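Putative uncharacterized protein (Cricetid herpesvirus 2, PDB 4ZKQ) probably binds host chemokines as a decoy receptor of a rodent gammaherpesvirus, keeping them from their own receptors. Local coordinates at residues C208-L213 against V237-L242; K41-D46 against V124-D129; T297-T302 against M383-Y388. One frame throughout, in Å; residues are numbered along the deposited sequence.

How the contacts relate
Contacts 1 and 3 are largely buried, whereas contact 2 sits at the surface, its centre about 33 and 31 Å from the centres of contacts 1 and 3. The two buried contacts reach the same mixed sheet, though their nearest atoms are about 13 Å apart: contact 1 pairs two strands directly, and contact 3 sets the loop that leads into the sheet from a neighbouring one against the turn between two others. Contact 2 joins the start of helix 44-51 to the end of edge strand 117-125 of a separate sheet. Chemistry follows place: a backbone ladder in contact 1, proline and water-bridged polar packing in contact 2, and an apolar centre bordered by hydroxyls in contact 3.

Contact 1 of 3, residues C208-L213 against V237-L242; sequences CIATTL and VLLTAL
Ile209 faces Thr240 as an antiparallel hydrogen-bonded pair, with Ile209 N 2.8 Å from Thr240 O and the return bond running from Thr240 N to Ile209 O. The isoleucine side chain then leaves its pair and leans along the strand: chi1 of -54° puts CG1 beside the backbone N, and an unstaggered chi2 of 134° carries CD1 on to the CG and CD1 of Leu242. There Ile209 CD1 comes to 3.3 Å from Leu242 CD1, tighter than normal van der Waals packing, which suggests a strained fit or a doubtful placement of this methyl.

Leu238 makes the second hydrogen-bonded pair, with Thr211. Its N lies 2.7 Å from Thr211 O, while Thr211 N donates to Leu238 O; both bonds are close to straight. Leu238 CB lies against Thr211 CB, and its CD1 lies 4.3 Å from CD1 of Leu213. This is a regular antiparallel ladder between strands 206-223 and 233-244, in which the face bearing Ile209, Thr211, Leu238 and Thr240 turns inward: Leu238 and Thr240 pack on Leu147 of strand 147-152, which belongs to another sheet. On that face a water lies 2.8 Å from both Thr211 OG1 and Thr240 OG1, and it donates to Ile209 O, giving this carbonyl a second partner.

Val237 sits on the reverse face, in a non-hydrogen-bonded pair with Thr212. Its CA approaches Thr211 O in a CA-H...O contact of 3.4 Å, and its CG2 rests 3.9 Å from Thr212 OG1. Farther along this face come Ala210 beside Leu239 and Cys208 beside Ala241. Cys208 SG is joined by a disulfide to Cys197, and its backbone bonds to Val195 of strand 190-195, the neighbour on the other flank of 206-223.

Contact 2 of 3, residues K41-D46 against V124-D129; sequences KLPVED and VQQPSD
Val124 and Pro43 carry the apolar part of this contact. CG1 of Val124 lies 3.5 Å from Lys41 C, so the valine packs on the peptide leading into Leu42, while its CG2 faces Pro43 N. The proline ring continues the surface: its CG approaches Pro127 CD at 3.6 Å, and its CB rests on the aliphatic CG of Gln126. Asp46 reaches Pro127 from another direction, OD2 lying 3.6 Å from the same CD atom.

Next to these prolines the side chains of Glu45 and Gln126 cross at about a right angle, with their carboxylate and amide planes only 24° apart. Glu45 OE2 and Gln126 OE1 are 3.4 Å apart, two acceptors that cannot bond to each other. A water bridges the backbone of Glu45 to the amide: it accepts from Glu45 N and donates to Gln126 OE1, 2.9 Å from each, so a backbone NH in the first turn of the helix is satisfied by way of the facing loop.

The amide of Gln126 is probably oriented by Asp129: Gln126 NE2 donates to Asp129 OD1 at 2.8 Å, on the syn side but 25° out of the carboxylate plane, and the bond lies close to the amide plane, consistent with OE1 facing the water. Asp129 is poorly ordered, so this hold is less certain; its OD1 also accepts from the backbone N of Lys131. Farther back, within the sheet, Val124 pairs by backbone bonds with Gln133 and packs on Leu135, both of strand 132-143. Pro43 holds the N-cap position of helix 44-51, and its O receives a weak bond from Asp46 N. The arrangement is thus a helix N-terminus, opened by a proline, lying beside a beta hairpin where edge strand 117-125 turns toward 132-143.

Contact 3 of 3, residues T297-T302 against M383-Y388; sequences TDLFQT and MESGTY
Leu299 fills the middle of this contact, one methyl against each strand of a beta hairpin. Its CG is directed away from the backbone N (chi1 178°), so that CD2 reaches Met383 CB at 3.5 Å, a tight carbon pair, and CD1 reaches Tyr388 CB at 3.6 Å. The hairpin joins strands 378-384 and 388-395 and is closed by a backbone bond from Ser385 N to Tyr388 O; the opposing 297-302 loop runs between strands 290-296 and 308-315, linking one sheet to the next. Beside Leu299, the chain of Met383 bends back at its last torsion (chi3 67°), bringing CE to 3.5 Å from Phe300 CZ. Phe300 also stacks on Tyr354, and it shares Ile330 and Val308 as neighbours with Met383 and Leu299 respectively, which extends the apolar centre.

Moving outward, Thr302 crosses the Tyr388 ring obliquely. Its CG2 stands over one face, 3.7 Å from the ring centroid and offset toward the rim, a CH-pi contact, while its CB is 3.3 Å from Tyr388 CD1.

The hydroxyls form the polar border. Ser385 OG accepts from the backbone N of Tyr388, three residues on, in an ST motif, with a weaker bond from Thr387 N, and this fixes the serine within the turn. Thr387 also bonds through its backbone to Tyr218 of strand 206-223, and Glu384, whose CB points away from the loop, forms a salt bridge with Lys54. Across the contact, Ser385 OG donates to Thr302 OG1 at 3.0 Å. Thr302 OG1 in turn donates to a lone pair of Leu299 O, 2.8 Å away in the carbonyl plane, and that oxygen also accepts from Thr302 N.

Contact 1 of 3, residues C208-L213 against V237-L242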
loop_
_atom_site.group_PDB
_atom_site.type_symbol
_atom_site.label_atom_id
_atom_site.label_comp_id
_atom_site.label_asym_id
_atom_site.label_seq_id
_atom_site.Cartn_x
_atom_site.Cartn_y
_atom_site.Cartn_z
ATOM N N CYS A 208 0.243 -18.534 13.655
ATOM C CA CYS A 208 -0.469 -17.269 13.526
ATOM C C CYS A 208 0.342 -16.102 14.080
ATOM O O CYS A 208 0.925 -16.184 15.164
ATOM C CB CYS A 208 -1.824 -17.348 14.224
ATOM S SG CYS A 208 -2.949 -18.540 13.463
ATOM N N ILE A 209 0.368 -15.022 13.307
ATOM C CA ILE A 209 1.138 -13.825 13.629
ATOM C C ILE A 209 0.247 -12.606 13.534
ATOM O O ILE A 209 -0.483 -12.442 12.551
ATOM C CB ILE A 209 2.325 -13.617 12.669
ATOM C CG1 ILE A 209 3.218 -14.853 12.616
ATOM C CG2 ILE A 209 3.150 -12.388 13.071
ATOM C CD1 ILE A 209 3.583 -15.221 11.202
ATOM N N ALA A 210 0.318 -11.752 14.551
ATOM C CA ALA A 210 -0.328 -10.453 14.516
ATOM C C ALA A 210 0.733 -9.401 14.212
ATOM O O ALA A 210 1.758 -9.340 14.888
ATOM C CB ALA A 210 -1.026 -10.154 15.831
ATOM N N THR A 211 0.494 -8.606 13.172
ATOM C CA THR A 211 1.383 -7.506 12.814
ATOM C C THR A 211 0.610 -6.210 12.963
ATOM O O THR A 211 -0.402 -6.012 12.296
ATOM C CB THR A 211 1.917 -7.633 11.372
ATOM O OG1 THR A 211 2.707 -8.820 11.258
ATOM C CG2 THR A 211 2.785 -6.422 10.995
ATOM N N THR A 212 1.068 -5.340 13.857
ATOM C CA THR A 212 0.425 -4.049 14.055
ATOM C C THR A 212 1.235 -2.971 13.342
ATOM O O THR A 212 2.428 -2.809 13.592
ATOM C CB THR A 212 0.275 -3.720 15.554
ATOM O OG1 THR A 212 -0.420 -4.794 16.199
ATOM C CG2 THR A 212 -0.507 -2.424 15.762
ATOM N N LEU A 213 0.572 -2.268 12.430
ATOM C CA LEU A 213 1.168 -1.163 11.693
ATOM C C LEU A 213 0.641 0.140 12.264
ATOM O O LEU A 213 -0.567 0.357 12.289
ATOM C CB LEU A 213 0.837 -1.268 10.202
ATOM C CG LEU A 213 1.250 -2.567 9.505
ATOM C CD1 LEU A 213 0.661 -2.645 8.102
ATOM C CD2 LEU A 213 2.761 -2.695 9.456
ATOM N N VAL A 237 -4.066 -3.700 11.939
ATOM C CA VAL A 237 -3.592 -4.967 12.479
ATOM C C VAL A 237 -3.825 -6.073 11.469
ATOM O O VAL A 237 -4.957 -6.321 11.052
ATOM C CB VAL A 237 -4.285 -5.330 13.807
ATOM C CG1 VAL A 237 -3.823 -6.697 14.291
ATOM C CG2 VAL A 237 -3.995 -4.278 14.861
ATOM N N LEU A 238 -2.740 -6.722 11.070
ATOM C CA LEU A 238 -2.813 -7.877 10.188
ATOM C C LEU A 238 -2.816 -9.135 11.028
ATOM O O LEU A 238 -2.014 -9.267 11.949
ATOM C CB LEU A 238 -1.631 -7.918 9.228
ATOM C CG LEU A 238 -1.157 -6.599 8.627
ATOM C CD1 LEU A 238 0.047 -6.850 7.745
ATOM C CD2 LEU A 238 -2.263 -5.946 7.843
ATOM N N LEU A 239 -3.710 -10.059 10.707
ATOM C CA LEU A 239 -3.686 -11.374 11.317
ATOM C C LEU A 239 -3.395 -12.393 10.227
ATOM O O LEU A 239 -4.188 -12.570 9.305
ATOM C CB LEU A 239 -5.006 -11.674 12.024
ATOM C CG LEU A 239 -5.001 -12.933 12.897
ATOM C CD1 LEU A 239 -3.951 -12.851 14.002
ATOM C CD2 LEU A 239 -6.383 -13.169 13.486
ATOM N N THR A 240 -2.240 -13.039 10.337
ATOM C CA THR A 240 -1.714 -13.875 9.271
ATOM C C THR A 240 -1.380 -15.281 9.745
ATOM O O THR A 240 -0.688 -15.448 10.746
ATOM C CB THR A 240 -0.441 -13.255 8.672
ATOM O OG1 THR A 240 -0.678 -11.876 8.365
ATOM C CG2 THR A 240 -0.036 -13.997 7.414
ATOM N N ALA A 241 -1.857 -16.281 9.005
ATOM C CA ALA A 241 -1.470 -17.678 9.219
ATOM C C ALA A 241 -0.378 -18.105 8.243
ATOM O O ALA A 241 -0.550 -17.999 7.031
ATOM C CB ALA A 241 -2.681 -18.590 9.073
ATOM N N LEU A 242 0.745 -18.574 8.777
ATOM C CA LEU A 242 1.797 -19.189 7.973
ATOM C C LEU A 242 1.733 -20.704 8.106
ATOM O O LEU A 242 1.366 -21.215 9.159
ATOM C CB LEU A 242 3.176 -18.708 8.411
ATOM C CG LEU A 242 3.426 -17.199 8.353
ATOM C CD1 LEU A 242 4.878 -16.921 8.680
ATOM C CD2 LEU A 242 3.064 -16.643 6.997
HETATM O O HOH W 1 0.844 -10.680 10.384
#

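Contact 2 of 3, residues K41-D46 against V124-D129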
loop_
_atom_site.group_PDB
_atom_site.type_symbol
_atom_site.label_atom_id
_atom_site.label_comp_id
_atom_site.label_asym_id
_atom_site.label_seq_id
_atom_site.Cartn_x
_atom_site.Cartn_y
_atom_site.Cartn_z
ATOM N N LYS A 41 18.554 -3.455 -12.225
ATOM C CA LYS A 41 19.887 -2.991 -12.610
ATOM C C LYS A 41 20.198 -1.622 -12.007
ATOM O O LYS A 41 21.153 -0.960 -12.412
ATOM C CB LYS A 41 20.001 -2.933 -14.136
ATOM C CG LYS A 41 18.968 -2.022 -14.792
ATOM C CD LYS A 41 18.998 -2.120 -16.313
ATOM C CE LYS A 41 17.838 -1.360 -16.940
ATOM N NZ LYS A 41 18.051 -1.088 -18.388
ATOM N N LEU A 42 19.383 -1.210 -11.040
ATOM C CA LEU A 42 19.537 0.085 -10.381
ATOM C C LEU A 42 19.620 -0.095 -8.874
ATOM O O LEU A 42 19.018 -1.021 -8.326
ATOM C CB LEU A 42 18.362 1.010 -10.711
ATOM C CG LEU A 42 18.181 1.477 -12.153
ATOM C CD1 LEU A 42 16.890 2.278 -12.271
ATOM C CD2 LEU A 42 19.371 2.304 -12.611
ATOM N N PRO A 43 20.361 0.788 -8.187
ATOM C CA PRO A 43 20.299 0.723 -6.725
ATOM C C PRO A 43 18.917 1.117 -6.213
ATOM O O PRO A 43 18.164 1.774 -6.933
ATOM C CB PRO A 43 21.366 1.732 -6.277
ATOM C CG PRO A 43 21.527 2.654 -7.422
ATOM C CD PRO A 43 21.275 1.841 -8.659
ATOM N N VAL A 44 18.608 0.723 -4.986
ATOM C CA VAL A 44 17.317 1.002 -4.363
ATOM C C VAL A 44 16.917 2.477 -4.446
ATOM O O VAL A 44 15.776 2.800 -4.773
ATOM C CB VAL A 44 17.337 0.567 -2.879
ATOM C CG1 VAL A 44 16.146 1.116 -2.111
ATOM C CG2 VAL A 44 17.383 -0.949 -2.773
ATOM N N GLU A 45 17.851 3.374 -4.145
ATOM C CA GLU A 45 17.511 4.785 -4.048
ATOM C C GLU A 45 17.160 5.356 -5.421
ATOM O O GLU A 45 16.338 6.266 -5.528
ATOM C CB GLU A 45 18.660 5.579 -3.405
ATOM C CG GLU A 45 19.978 5.505 -4.161
ATOM C CD GLU A 45 21.155 6.025 -3.348
ATOM O OE1 GLU A 45 20.984 6.278 -2.136
ATOM O OE2 GLU A 45 22.251 6.180 -3.924
ATOM N N ASP A 46 17.765 4.807 -6.472
ATOM C CA ASP A 46 17.460 5.235 -7.828
ATOM C C ASP A 46 16.108 4.697 -8.268
ATOM O O ASP A 46 15.366 5.384 -8.963
ATOM C CB ASP A 46 18.534 4.778 -8.819
ATOM C CG ASP A 46 19.813 5.602 -8.732
ATOM O OD1 ASP A 46 19.857 6.590 -7.968
ATOM O OD2 ASP A 46 20.773 5.261 -9.449
ATOM N N VAL A 124 24.627 -4.491 -8.603
ATOM C CA VAL A 124 24.504 -3.198 -9.269
ATOM C C VAL A 124 25.534 -2.230 -8.699
ATOM O O VAL A 124 26.022 -2.420 -7.585
ATOM C CB VAL A 124 23.090 -2.589 -9.107
ATOM C CG1 VAL A 124 22.032 -3.483 -9.751
ATOM C CG2 VAL A 124 22.773 -2.349 -7.639
ATOM N N GLN A 125 25.857 -1.200 -9.474
ATOM C CA GLN A 125 26.749 -0.139 -9.023
ATOM C C GLN A 125 25.949 1.066 -8.561
ATOM O O GLN A 125 25.108 1.571 -9.300
ATOM C CB GLN A 125 27.702 0.282 -10.139
ATOM C CG GLN A 125 28.646 1.401 -9.726
ATOM C CD GLN A 125 29.849 1.524 -10.636
ATOM O OE1 GLN A 125 29.721 1.517 -11.861
ATOM N NE2 GLN A 125 31.031 1.623 -10.039
ATOM N N GLN A 126 26.221 1.528 -7.345
ATOM C CA GLN A 126 25.521 2.682 -6.790
ATOM C C GLN A 126 26.225 3.970 -7.230
ATOM O O GLN A 126 27.303 4.276 -6.729
ATOM C CB GLN A 126 25.462 2.593 -5.261
ATOM C CG GLN A 126 24.527 3.607 -4.626
ATOM C CD GLN A 126 24.332 3.373 -3.141
ATOM O OE1 GLN A 126 23.206 3.218 -2.667
ATOM N NE2 GLN A 126 25.428 3.353 -2.398
ATOM N N PRO A 127 25.622 4.725 -8.171
ATOM C CA PRO A 127 26.333 5.883 -8.735
ATOM C C PRO A 127 26.703 6.954 -7.709
ATOM O O PRO A 127 27.637 7.721 -7.951
ATOM C CB PRO A 127 25.332 6.450 -9.753
ATOM C CG PRO A 127 24.385 5.344 -10.035
ATOM C CD PRO A 127 24.274 4.590 -8.752
ATOM N N SER A 128 25.983 7.010 -6.591
ATOM C CA SER A 128 26.226 8.036 -5.581
ATOM C C SER A 128 27.640 7.922 -5.015
ATOM O O SER A 128 28.438 8.851 -5.138
ATOM C CB SER A 128 25.195 7.942 -4.451
ATOM O OG SER A 128 25.375 6.765 -3.681
ATOM N N ASP A 129 27.944 6.780 -4.404
ATOM C CA ASP A 129 29.262 6.539 -3.817
ATOM C C ASP A 129 30.095 5.555 -4.645
ATOM O O ASP A 129 31.217 5.216 -4.270
ATOM C CB ASP A 129 29.118 6.026 -2.379
ATOM C CG ASP A 129 28.148 4.862 -2.261
ATOM O OD1 ASP A 129 27.915 4.163 -3.271
ATOM O OD2 ASP A 129 27.614 4.642 -1.151
HETATM O O HOH W 2 20.330 2.829 -2.688
#

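Contact 3 of 3, residues T297-T302 against M383-Y388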
loop_
_atom_site.group_PDB
_atom_site.type_symbol
_atom_site.label_atom_id
_atom_site.label_comp_id
_atom_site.label_asym_id
_atom_site.label_seq_id
_atom_site.Cartn_x
_atom_site.Cartn_y
_atom_site.Cartn_z
ATOM N N THR A 297 -10.706 22.308 1.979
ATOM C CA THR A 297 -9.682 21.583 2.723
ATOM C C THR A 297 -8.480 22.478 2.995
ATOM O O THR A 297 -8.139 23.330 2.175
ATOM C CB THR A 297 -9.217 20.318 1.961
ATOM O OG1 THR A 297 -8.143 19.694 2.673
ATOM C CG2 THR A 297 -8.753 20.671 0.558
ATOM N N ASP A 298 -7.853 22.286 4.154
ATOM C CA ASP A 298 -6.619 22.986 4.495
ATOM C C ASP A 298 -5.411 22.100 4.217
ATOM O O ASP A 298 -4.308 22.394 4.661
ATOM C CB ASP A 298 -6.626 23.409 5.967
ATOM C CG ASP A 298 -6.691 22.225 6.915
ATOM O OD1 ASP A 298 -7.165 21.148 6.495
ATOM O OD2 ASP A 298 -6.271 22.371 8.080
ATOM N N LEU A 299 -5.628 21.017 3.480
ATOM C CA LEU A 299 -4.590 20.022 3.267
ATOM C C LEU A 299 -3.343 20.618 2.625
ATOM O O LEU A 299 -2.224 20.280 3.005
ATOM C CB LEU A 299 -5.123 18.876 2.401
ATOM C CG LEU A 299 -4.107 17.785 2.066
ATOM C CD1 LEU A 299 -3.720 17.024 3.326
ATOM C CD2 LEU A 299 -4.657 16.850 1.004
ATOM N N PHE A 300 -3.528 21.504 1.652
ATOM C CA PHE A 300 -2.392 22.015 0.899
ATOM C C PHE A 300 -1.549 22.989 1.719
ATOM O O PHE A 300 -0.454 23.360 1.300
ATOM C CB PHE A 300 -2.871 22.668 -0.397
ATOM C CG PHE A 300 -3.418 21.686 -1.386
ATOM C CD1 PHE A 300 -2.582 21.055 -2.287
ATOM C CD2 PHE A 300 -4.762 21.370 -1.395
ATOM C CE1 PHE A 300 -3.081 20.137 -3.187
ATOM C CE2 PHE A 300 -5.267 20.455 -2.297
ATOM C CZ PHE A 300 -4.423 19.838 -3.193
ATOM N N GLN A 301 -2.047 23.373 2.893
ATOM C CA GLN A 301 -1.300 24.236 3.810
ATOM C C GLN A 301 -0.439 23.421 4.776
ATOM O O GLN A 301 0.395 23.974 5.494
ATOM C CB GLN A 301 -2.259 25.132 4.599
ATOM C CG GLN A 301 -3.253 25.887 3.728
ATOM C CD GLN A 301 -2.585 26.631 2.587
ATOM O OE1 GLN A 301 -3.059 26.603 1.452
ATOM N NE2 GLN A 301 -1.478 27.306 2.886
ATOM N N THR A 302 -0.640 22.106 4.775
ATOM C CA THR A 302 0.118 21.178 5.613
ATOM C C THR A 302 1.301 20.560 4.890
ATOM O O THR A 302 2.135 19.882 5.495
ATOM C CB THR A 302 -0.769 20.015 6.088
ATOM O OG1 THR A 302 -0.817 18.993 5.071
ATOM C CG2 THR A 302 -2.169 20.510 6.397
ATOM N N MET A 383 -6.641 12.159 -0.408
ATOM C CA MET A 383 -5.643 13.184 -0.662
ATOM C C MET A 383 -4.759 13.253 0.573
ATOM O O MET A 383 -5.261 13.319 1.695
ATOM C CB MET A 383 -6.306 14.529 -0.959
ATOM C CG MET A 383 -7.203 14.511 -2.195
ATOM S SD MET A 383 -7.913 16.117 -2.611
ATOM C CE MET A 383 -6.448 17.039 -3.078
ATOM N N GLU A 384 -3.447 13.204 0.374
ATOM C CA GLU A 384 -2.522 13.101 1.495
ATOM C C GLU A 384 -1.218 13.843 1.251
ATOM O O GLU A 384 -0.695 13.875 0.134
ATOM C CB GLU A 384 -2.211 11.631 1.796
ATOM C CG GLU A 384 -1.649 10.871 0.607
ATOM C CD GLU A 384 -1.566 9.374 0.839
ATOM O OE1 GLU A 384 -1.186 8.964 1.950
ATOM O OE2 GLU A 384 -1.874 8.606 -0.099
ATOM N N SER A 385 -0.712 14.433 2.324
ATOM C CA SER A 385 0.643 14.939 2.387
ATOM C C SER A 385 1.457 13.955 3.202
ATOM O O SER A 385 1.027 12.829 3.426
ATOM C CB SER A 385 0.674 16.323 3.026
ATOM O OG SER A 385 0.180 16.254 4.349
ATOM N N GLY A 386 2.623 14.387 3.661
ATOM C CA GLY A 386 3.438 13.568 4.536
ATOM C C GLY A 386 2.869 13.431 5.935
ATOM O O GLY A 386 3.160 12.455 6.629
ATOM N N THR A 387 2.050 14.398 6.347
ATOM C CA THR A 387 1.595 14.490 7.733
ATOM C C THR A 387 0.070 14.477 7.907
ATOM O O THR A 387 -0.419 14.342 9.031
ATOM C CB THR A 387 2.131 15.771 8.386
ATOM O OG1 THR A 387 1.709 16.903 7.618
ATOM C CG2 THR A 387 3.649 15.741 8.449
ATOM N N TYR A 388 -0.662 14.608 6.802
ATOM C CA TYR A 388 -2.135 14.606 6.806
ATOM C C TYR A 388 -2.697 13.756 5.679
ATOM O O TYR A 388 -2.145 13.734 4.578
ATOM C CB TYR A 388 -2.700 16.017 6.647
ATOM C CG TYR A 388 -2.591 16.920 7.844
ATOM C CD1 TYR A 388 -1.390 17.525 8.172
ATOM C CD2 TYR A 388 -3.707 17.207 8.620
ATOM C CE1 TYR A 388 -1.291 18.374 9.254
ATOM C CE2 TYR A 388 -3.621 18.055 9.704
ATOM C CZ TYR A 388 -2.410 18.636 10.018
ATOM O OH TYR A 388 -2.321 19.479 11.097
HETATM O O HOH W 3 3.587 16.961 4.837
#